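Local coordinates for protein aldose 1-epimerase (Escherichia coli, PDB 3NRE) that probably interconverts the alpha and beta anomers of aldose sugars, as aldose 1-epimerases of the galactose mutarotase family do, at residues L51-A55 with Y113-V117; T135-T141 with A273-S279; F144-W148 with P255-A259. All blocks are in the same frame, centred on the assembly; numbering follows the deposited sequence.

Contact 1: residues L51-A55 with Y113-V117; sequences LVPFA and YHYRV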
loop_
_atom_site.group_PDB
_atom_site.type_symbol
_atom_site.label_atom_id
_atom_site.label_comp_id
_atom_site.label_asym_id
_atom_site.label_seq_id
_atom_site.Cartn_x
_atom_site.Cartn_y
_atom_site.Cartn_z
ATOM N N LEU A 51 -0.072 -1.775 4.867
ATOM C CA LEU A 51 -1.221 -1.090 5.448
ATOM C C LEU A 51 -2.027 -2.114 6.264
ATOM O O LEU A 51 -2.610 -3.045 5.689
ATOM C CB LEU A 51 -2.083 -0.502 4.288
ATOM C CG LEU A 51 -1.297 0.336 3.242
ATOM C CD1 LEU A 51 -2.201 0.765 2.076
ATOM C CD2 LEU A 51 -0.607 1.539 3.867
ATOM N N VAL A 52 -2.003 -1.971 7.587
ATOM C CA VAL A 52 -2.723 -2.878 8.502
ATOM C C VAL A 52 -2.930 -2.133 9.816
ATOM O O VAL A 52 -2.002 -1.502 10.334
ATOM C CB VAL A 52 -1.895 -4.183 8.703
ATOM C CG1 VAL A 52 -0.464 -3.888 9.323
ATOM C CG2 VAL A 52 -2.638 -5.124 9.594
ATOM N N PRO A 53 -4.154 -2.153 10.388
ATOM C CA PRO A 53 -5.283 -3.033 10.086
ATOM C C PRO A 53 -6.331 -2.441 9.140
ATOM O O PRO A 53 -7.430 -2.985 9.006
ATOM C CB PRO A 53 -5.883 -3.248 11.474
ATOM C CG PRO A 53 -5.714 -1.913 12.131
ATOM C CD PRO A 53 -4.311 -1.512 11.694
ATOM N N PHE A 54 -6.004 -1.341 8.483
ATOM C CA PHE A 54 -6.755 -0.851 7.313
ATOM C C PHE A 54 -5.928 0.182 6.622
ATOM O O PHE A 54 -4.852 0.563 7.112
ATOM C CB PHE A 54 -8.139 -0.294 7.685
ATOM C CG PHE A 54 -8.106 0.808 8.679
ATOM C CD1 PHE A 54 -8.004 2.111 8.279
ATOM C CD2 PHE A 54 -8.287 0.551 10.021
ATOM C CE1 PHE A 54 -8.016 3.136 9.209
ATOM C CE2 PHE A 54 -8.298 1.571 10.960
ATOM C CZ PHE A 54 -8.156 2.871 10.552
ATOM N N ALA A 55 -6.358 0.593 5.442
ATOM C CA ALA A 55 -5.598 1.553 4.660
ATOM C C ALA A 55 -6.248 2.931 4.720
ATOM O O ALA A 55 -7.484 3.058 4.877
ATOM C CB ALA A 55 -5.539 1.116 3.213
ATOM N N TYR A 113 -7.711 -1.089 17.659
ATOM C CA TYR A 113 -7.486 -2.443 17.160
ATOM C C TYR A 113 -6.280 -3.107 17.848
ATOM O O TYR A 113 -5.171 -2.538 17.893
ATOM C CB TYR A 113 -7.201 -2.412 15.672
ATOM C CG TYR A 113 -8.348 -2.079 14.746
ATOM C CD1 TYR A 113 -8.816 -0.779 14.607
ATOM C CD2 TYR A 113 -8.909 -3.047 13.944
ATOM C CE1 TYR A 113 -9.835 -0.484 13.693
ATOM C CE2 TYR A 113 -9.901 -2.772 13.064
ATOM C CZ TYR A 113 -10.368 -1.466 12.931
ATOM O OH TYR A 113 -11.386 -1.236 12.039
ATOM N N HIS A 114 -6.494 -4.316 18.379
ATOM C CA HIS A 114 -5.411 -5.161 18.870
ATOM C C HIS A 114 -5.311 -6.338 17.900
ATOM O O HIS A 114 -6.329 -6.946 17.541
ATOM C CB HIS A 114 -5.694 -5.690 20.290
ATOM C CG HIS A 114 -5.671 -4.632 21.347
ATOM N ND1 HIS A 114 -5.688 -4.934 22.694
ATOM C CD2 HIS A 114 -5.625 -3.282 21.263
ATOM C CE1 HIS A 114 -5.666 -3.811 23.389
ATOM N NE2 HIS A 114 -5.623 -2.795 22.545
ATOM N N TYR A 115 -4.087 -6.697 17.507
ATOM C CA TYR A 115 -3.918 -7.721 16.487
ATOM C C TYR A 115 -2.463 -8.160 16.390
ATOM O O TYR A 115 -1.558 -7.539 16.988
ATOM C CB TYR A 115 -4.384 -7.235 15.095
ATOM C CG TYR A 115 -3.663 -5.975 14.695
ATOM C CD1 TYR A 115 -2.420 -6.045 14.061
ATOM C CD2 TYR A 115 -4.170 -4.710 15.013
ATOM C CE1 TYR A 115 -1.738 -4.903 13.721
ATOM C CE2 TYR A 115 -3.491 -3.578 14.692
ATOM C CZ TYR A 115 -2.284 -3.674 14.037
ATOM O OH TYR A 115 -1.531 -2.569 13.720
ATOM N N ARG A 116 -2.289 -9.294 15.708
ATOM C CA ARG A 116 -0.978 -9.790 15.273
ATOM C C ARG A 116 -1.004 -9.856 13.746
ATOM O O ARG A 116 -1.995 -10.254 13.141
ATOM C CB ARG A 116 -0.709 -11.172 15.881
ATOM C CG ARG A 116 0.563 -11.896 15.461
ATOM C CD ARG A 116 0.663 -13.287 16.178
ATOM N NE ARG A 116 1.854 -14.049 15.776
ATOM C CZ ARG A 116 2.980 -14.188 16.488
ATOM N NH1 ARG A 116 3.129 -13.609 17.677
ATOM N NH2 ARG A 116 3.975 -14.944 16.017
ATOM N N VAL A 117 0.078 -9.435 13.112
ATOM C CA VAL A 117 0.154 -9.524 11.660
ATOM C C VAL A 117 1.477 -10.139 11.268
ATOM O O VAL A 117 2.470 -9.824 11.897
ATOM C CB VAL A 117 -0.090 -8.168 10.994
ATOM C CG1 VAL A 117 0.832 -7.037 11.598
ATOM C CG2 VAL A 117 0.074 -8.229 9.464
#
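Val52 and Val117 meet tip to tip, the two methyls of one facing the two methyls of the other in matching order. CG1 of Val52 lies 4.1 Å from CG1 of Val117, and the CG2 pair is spaced alike. Both valines place CG1 between the backbone N and the carbonyl carbon (chi1 60° in Val52) and CG2 anti to the N, and this shared rotamer sets their methyls like to like. CG2 of Val52 also approaches Tyr115, 4.2 Å from Tyr115 CE1.

Pro53, which follows a cis peptide bond, wedges between Tyr113 and Tyr115. Pro53 CG stands over a face of the Tyr113 ring, 4.0 Å from the ring centroid and displaced toward the rim, a CH-pi contact. Against Tyr115 the proline comes crosswise: CB lies over one ring face, while Pro53 CD reaches the far end of the side chain, 3.7 Å from Tyr115 CE2. The Tyr115 hydroxyl beside CD is hydrogen-bonded to Asp86.

The cis-proline segment belongs to the loop that leaves strand 48-51. Tyr115 and Val117 lie on strand 114-123, with Tyr113 just ahead of them in the chain, so this apolar cluster joins the two main sheets in the beta-sandwich of the galactose mutarotase fold. Strand 127-136 contributes Val134, which packs on both Val52 and Tyr115.

Phe54 turns its ring edge to Tyr113: CE2 of Phe54 is 3.7 Å from CE1 of Tyr113, close to the phenylalanine plane. The two rings are inclined by 53° with centroids 5.7 Å apart, an oblique pairing. At the end of the Tyr113 side chain the OH is hydrogen-bonded to both Pro143 O and His263 NE2, which would restrict rotation of the ring that receives Pro53 and Phe54. His263 also meets Phe54 edge-to-face.

Contact 2: residues T135-T141 with A273-S279; sequences TNQGAET and ALAPGES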
loop_
_atom_site.group_PDB
_atom_site.type_symbol
_atom_site.label_atom_id
_atom_site.label_comp_id
_atom_site.label_asym_id
_atom_site.label_seq_id
_atom_site.Cartn_x
_atom_site.Cartn_y
_atom_site.Cartn_z
ATOM N N THR A 135 -4.628 -11.161 12.316
ATOM C CA THR A 135 -5.528 -11.854 13.236
ATOM C C THR A 135 -6.020 -10.879 14.292
ATOM O O THR A 135 -5.216 -10.235 14.961
ATOM C CB THR A 135 -4.775 -12.987 13.970
ATOM O OG1 THR A 135 -4.182 -13.876 13.008
ATOM C CG2 THR A 135 -5.707 -13.772 14.913
ATOM N N ASN A 136 -7.341 -10.803 14.480
ATOM C CA ASN A 136 -7.918 -9.960 15.533
ATOM C C ASN A 136 -7.595 -10.592 16.908
ATOM O O ASN A 136 -7.919 -11.760 17.170
ATOM C CB ASN A 136 -9.433 -9.785 15.337
ATOM C CG ASN A 136 -10.055 -8.779 16.329
ATOM O OD1 ASN A 136 -9.334 -8.151 17.106
ATOM N ND2 ASN A 136 -11.363 -8.658 16.323
ATOM N N GLN A 137 -6.954 -9.801 17.765
ATOM C CA GLN A 137 -6.603 -10.197 19.131
ATOM C C GLN A 137 -7.327 -9.349 20.199
ATOM O O GLN A 137 -6.959 -9.397 21.382
ATOM C CB GLN A 137 -5.095 -10.076 19.326
ATOM C CG GLN A 137 -4.300 -11.118 18.561
ATOM C CD GLN A 137 -2.803 -11.170 18.955
ATOM O OE1 GLN A 137 -2.142 -10.132 19.141
ATOM N NE2 GLN A 137 -2.273 -12.384 19.068
ATOM N N GLY A 138 -8.322 -8.559 19.781
ATOM C CA GLY A 138 -9.089 -7.742 20.708
ATOM C C GLY A 138 -10.244 -8.521 21.310
ATOM O O GLY A 138 -10.369 -9.734 21.087
ATOM N N ALA A 139 -11.091 -7.815 22.063
ATOM C CA ALA A 139 -12.226 -8.431 22.781
ATOM C C ALA A 139 -13.530 -8.366 21.964
ATOM O O ALA A 139 -14.520 -9.013 22.326
ATOM C CB ALA A 139 -12.399 -7.773 24.145
ATOM N N GLU A 140 -13.520 -7.625 20.854
ATOM C CA GLU A 140 -14.692 -7.445 19.985
ATOM C C GLU A 140 -14.385 -7.571 18.493
ATOM O O GLU A 140 -13.283 -7.222 18.034
ATOM C CB GLU A 140 -15.282 -6.034 20.209
ATOM C CG GLU A 140 -15.592 -5.679 21.659
ATOM C CD GLU A 140 -16.763 -6.481 22.233
ATOM O OE1 GLU A 140 -17.441 -7.226 21.474
ATOM O OE2 GLU A 140 -17.007 -6.360 23.457
ATOM N N THR A 141 -15.385 -8.013 17.736
ATOM C CA THR A 141 -15.309 -8.031 16.273
ATOM C C THR A 141 -15.137 -6.609 15.704
ATOM O O THR A 141 -15.867 -5.723 16.127
ATOM C CB THR A 141 -16.614 -8.586 15.718
ATOM O OG1 THR A 141 -16.791 -9.901 16.224
ATOM C CG2 THR A 141 -16.612 -8.598 14.178
ATOM N N ALA A 273 -15.101 -8.325 8.379
ATOM C CA ALA A 273 -15.395 -8.436 9.826
ATOM C C ALA A 273 -14.683 -9.640 10.405
ATOM O O ALA A 273 -14.930 -10.773 9.978
ATOM C CB ALA A 273 -16.911 -8.566 10.073
ATOM N N LEU A 274 -13.817 -9.411 11.380
ATOM C CA LEU A 274 -13.036 -10.467 11.994
ATOM C C LEU A 274 -13.417 -10.565 13.447
ATOM O O LEU A 274 -13.228 -9.603 14.190
ATOM C CB LEU A 274 -11.518 -10.176 11.909
ATOM C CG LEU A 274 -10.841 -10.234 10.543
ATOM C CD1 LEU A 274 -9.263 -10.037 10.664
ATOM C CD2 LEU A 274 -11.229 -11.527 9.774
ATOM N N ALA A 275 -13.966 -11.715 13.862
ATOM C CA ALA A 275 -14.238 -11.943 15.283
ATOM C C ALA A 275 -12.897 -12.146 15.973
ATOM O O ALA A 275 -11.880 -12.435 15.310
ATOM C CB ALA A 275 -15.177 -13.169 15.492
ATOM N N PRO A 276 -12.845 -11.982 17.303
ATOM C CA PRO A 276 -11.596 -12.347 17.982
ATOM C C PRO A 276 -11.084 -13.753 17.619
ATOM O O PRO A 276 -11.860 -14.729 17.631
ATOM C CB PRO A 276 -11.986 -12.301 19.461
ATOM C CG PRO A 276 -13.058 -11.336 19.516
ATOM C CD PRO A 276 -13.878 -11.586 18.269
ATOM N N GLY A 277 -9.791 -13.832 17.303
ATOM C CA GLY A 277 -9.151 -15.026 16.781
ATOM C C GLY A 277 -9.304 -15.329 15.292
ATOM O O GLY A 277 -8.658 -16.255 14.796
ATOM N N GLU A 278 -10.170 -14.619 14.573
ATOM C CA GLU A 278 -10.314 -14.792 13.098
ATOM C C GLU A 278 -9.247 -14.015 12.313
ATOM O O GLU A 278 -8.777 -12.980 12.779
ATOM C CB GLU A 278 -11.714 -14.383 12.612
ATOM C CG GLU A 278 -12.647 -15.539 12.259
ATOM C CD GLU A 278 -14.102 -15.138 12.161
ATOM O OE1 GLU A 278 -14.398 -13.915 12.094
ATOM O OE2 GLU A 278 -14.973 -16.046 12.135
ATOM N N SER A 279 -8.873 -14.516 11.135
ATOM C CA SER A 279 -7.816 -13.883 10.351
ATOM C C SER A 279 -8.260 -13.614 8.931
ATOM O O SER A 279 -9.187 -14.237 8.425
ATOM C CB SER A 279 -6.609 -14.820 10.288
ATOM O OG SER A 279 -6.160 -15.171 11.587
#
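Asn136 is tied to the 273-279 segment through both backbone and side chain. Asn136 N donates to Glu278 O (3.1 Å), while Asn136 O accepts from Gly277 N (2.8 Å). The side chain extends anti to the backbone N (chi1 -174°), which brings Asn136 ND2 between two carbonyls: Leu274 O across the contact at 3.0 Å and Glu140 O of its own loop at 2.9 Å. Both acceptors lie near the amide plane, so the two ND2 protons are used, although each carbonyl is met from above its own plane. OD1 in turn accepts from Gly138 N. With alanine in place of Asn136, Leu274 O, Glu140 O and Gly138 N are likely to lose these partners, leaving the loop less firmly tied. On the other segment, Ala275 N is satisfied by Glu278 OE1, and Ala275 O by Glu278 N. Nearby, Thr135 OG1 and Ser279 OG share a hydrogen bond of 2.8 Å, and the ring of Pro276 packs against Gly138 O through CB (3.4 Å). This is the end of an antiparallel strand pair within the large sheet: Thr135 and Ser279 form a non-hydrogen-bonded pair, and beyond it lie an Asx turn at Asn136 and a type II turn from Ala275 to Glu278.

Contact 3: residues F144-W148 with P255-A259; sequences FGTGW and PMSHA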
loop_
_atom_site.group_PDB
_atom_site.type_symbol
_atom_site.label_atom_id
_atom_site.label_comp_id
_atom_site.label_asym_id
_atom_site.label_seq_id
_atom_site.Cartn_x
_atom_site.Cartn_y
_atom_site.Cartn_z
ATOM N N PHE A 144 -11.651 -5.146 9.168
ATOM C CA PHE A 144 -10.256 -5.142 8.807
ATOM C C PHE A 144 -10.027 -5.021 7.313
ATOM O O PHE A 144 -10.823 -5.445 6.464
ATOM C CB PHE A 144 -9.552 -6.420 9.296
ATOM C CG PHE A 144 -9.224 -6.448 10.798
ATOM C CD1 PHE A 144 -10.208 -6.687 11.724
ATOM C CD2 PHE A 144 -7.913 -6.362 11.261
ATOM C CE1 PHE A 144 -9.920 -6.725 13.067
ATOM C CE2 PHE A 144 -7.622 -6.426 12.644
ATOM C CZ PHE A 144 -8.615 -6.646 13.521
ATOM N N GLY A 145 -8.873 -4.480 7.004
ATOM C CA GLY A 145 -8.392 -4.498 5.631
ATOM C C GLY A 145 -6.864 -4.533 5.608
ATOM O O GLY A 145 -6.221 -4.341 6.613
ATOM N N THR A 146 -6.339 -4.756 4.417
ATOM C CA THR A 146 -4.895 -4.803 4.155
ATOM C C THR A 146 -4.579 -4.166 2.820
ATOM O O THR A 146 -5.457 -3.967 1.932
ATOM C CB THR A 146 -4.386 -6.276 4.131
ATOM O OG1 THR A 146 -5.248 -7.046 3.283
ATOM C CG2 THR A 146 -4.398 -6.853 5.504
ATOM N N GLY A 147 -3.297 -3.841 2.674
ATOM C CA GLY A 147 -2.845 -3.248 1.446
ATOM C C GLY A 147 -1.410 -2.895 1.558
ATOM O O GLY A 147 -0.773 -3.236 2.532
ATOM N N TRP A 148 -0.931 -2.265 0.503
ATOM C CA TRP A 148 0.434 -1.793 0.456
ATOM C C TRP A 148 0.508 -0.475 -0.242
ATOM O O TRP A 148 -0.388 -0.074 -1.003
ATOM C CB TRP A 148 1.334 -2.792 -0.302
ATOM C CG TRP A 148 1.597 -4.082 0.377
ATOM C CD1 TRP A 148 2.650 -4.414 1.217
ATOM C CD2 TRP A 148 0.781 -5.256 0.271
ATOM N NE1 TRP A 148 2.505 -5.747 1.640
ATOM C CE2 TRP A 148 1.381 -6.271 1.071
ATOM C CE3 TRP A 148 -0.422 -5.547 -0.398
ATOM C CZ2 TRP A 148 0.827 -7.546 1.189
ATOM C CZ3 TRP A 148 -0.985 -6.794 -0.262
ATOM C CH2 TRP A 148 -0.340 -7.794 0.514
ATOM N N PRO A 255 -2.438 -0.633 -3.772
ATOM C CA PRO A 255 -3.580 -1.552 -3.714
ATOM C C PRO A 255 -4.179 -1.668 -2.315
ATOM O O PRO A 255 -3.472 -1.702 -1.282
ATOM C CB PRO A 255 -2.995 -2.874 -4.148
ATOM C CG PRO A 255 -1.553 -2.768 -3.625
ATOM C CD PRO A 255 -1.173 -1.365 -3.876
HETATM N N MSE A 256 -5.516 -1.686 -2.274
HETATM C CA MSE A 256 -6.209 -1.774 -1.023
HETATM C C MSE A 256 -7.324 -2.755 -1.143
HETATM O O MSE A 256 -8.008 -2.799 -2.177
HETATM C CB MSE A 256 -6.836 -0.403 -0.629
HETATM C CG MSE A 256 -5.841 0.699 -0.443
HETATM SE SE MSE A 256 -6.878 2.370 -0.486
HETATM C CE MSE A 256 -8.187 2.085 0.766
ATOM N N SER A 257 -7.547 -3.491 -0.059
ATOM C CA SER A 257 -8.602 -4.493 -0.030
ATOM C C SER A 257 -10.000 -3.905 0.175
ATOM O O SER A 257 -10.998 -4.654 0.161
ATOM C CB SER A 257 -8.318 -5.493 1.097
ATOM O OG SER A 257 -8.552 -4.923 2.364
ATOM N N HIS A 258 -10.063 -2.582 0.329
ATOM C CA HIS A 258 -11.304 -1.887 0.617
ATOM C C HIS A 258 -11.254 -0.488 0.077
ATOM O O HIS A 258 -10.196 -0.049 -0.335
ATOM C CB HIS A 258 -11.576 -1.884 2.120
ATOM C CG HIS A 258 -10.577 -1.095 2.908
ATOM N ND1 HIS A 258 -10.782 0.219 3.264
ATOM C CD2 HIS A 258 -9.384 -1.451 3.437
ATOM C CE1 HIS A 258 -9.730 0.652 3.941
ATOM N NE2 HIS A 258 -8.858 -0.332 4.050
ATOM N N ALA A 259 -12.412 0.195 0.103
ATOM C CA ALA A 259 -12.533 1.581 -0.356
ATOM C C ALA A 259 -12.217 2.532 0.792
ATOM O O ALA A 259 -12.495 2.195 1.942
ATOM C CB ALA A 259 -13.919 1.858 -0.859
HETATM O O HOH W 1 -10.814 -5.552 3.446
#
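Gly147 and Met256 form a single backbone bridge between chains running in nearly opposite directions, 167° apart, with Trp148 N donating to Pro255 O (3.2 Å) and Ser257 N to Thr146 O (2.9 Å). Past the bridge the second segment turns away, and the side chain of Ser257 takes over the pairing. OG is placed between the backbone N and the carbonyl carbon (chi1 73°), which directs it at Thr146 N; the N-H of Thr146 donates to Ser257 OG over 3.0 Å in a nearly straight bond of 166°. The same hydroxyl is hydrogen-bonded to a water, which donates to Phe144 O at 3.0 Å and so extends the link back toward the N terminus, to the carbonyl of Phe144.

Both glycines lie where the chains run close. Gly145 CA approaches Ser257 OG and stands 3.9 Å from CD2 of His258, whereas Gly147 CA comes within 3.2 Å of Pro255 O; a beta carbon on either would collide with the opposite segment. The imidazole of His258 is held at both nitrogens: ND1 donates to Ala259 O, and NE2 is hydrogen-bonded to Ala55 N of the 51-55 loop. CE of Met256, deposited as selenomethionine, rests over one face of this ring. At the other end CG of Pro255 faces the edge of the Trp148 indole, near its plane, 4.4 Å from Trp148 CB. The indole NE1 is hydrogen-bonded to Gln119, and Thr146 OG1 to Ser282.

Strand 142-153 thus runs beside 250-256 in one antiparallel sheet and pairs with strand 48-51 as well. Trp148 extends to the other large sheet, packing on Val130 and Leu132 of strand 127-136 and on Met284 of strand 279-290.

In the fold
From the N terminus, the 51-55 loop comes first and is joined in contact 1 to residues 113-117 on strand 114-123, closing a loop that ends before the other contacts begin. Contact 2 then opens at the end of strand 127-136 and closes only at residues 273-279, just as strand 279-290 begins; contact 3, between strands 142-153 and 250-256, is nested inside it. Neighbouring strands 114-123 and 127-136 connect contacts 1 and 2 through backbone bonds, Arg116 with Thr135 and His114 with Gln137. Contact 1 reaches contact 3 through Leu51 with Gly147 and Pro53 with Gly145. Phe144 packs on Leu274 and Asn136, so contacts 2 and 3 adjoin where the two large sheets meet.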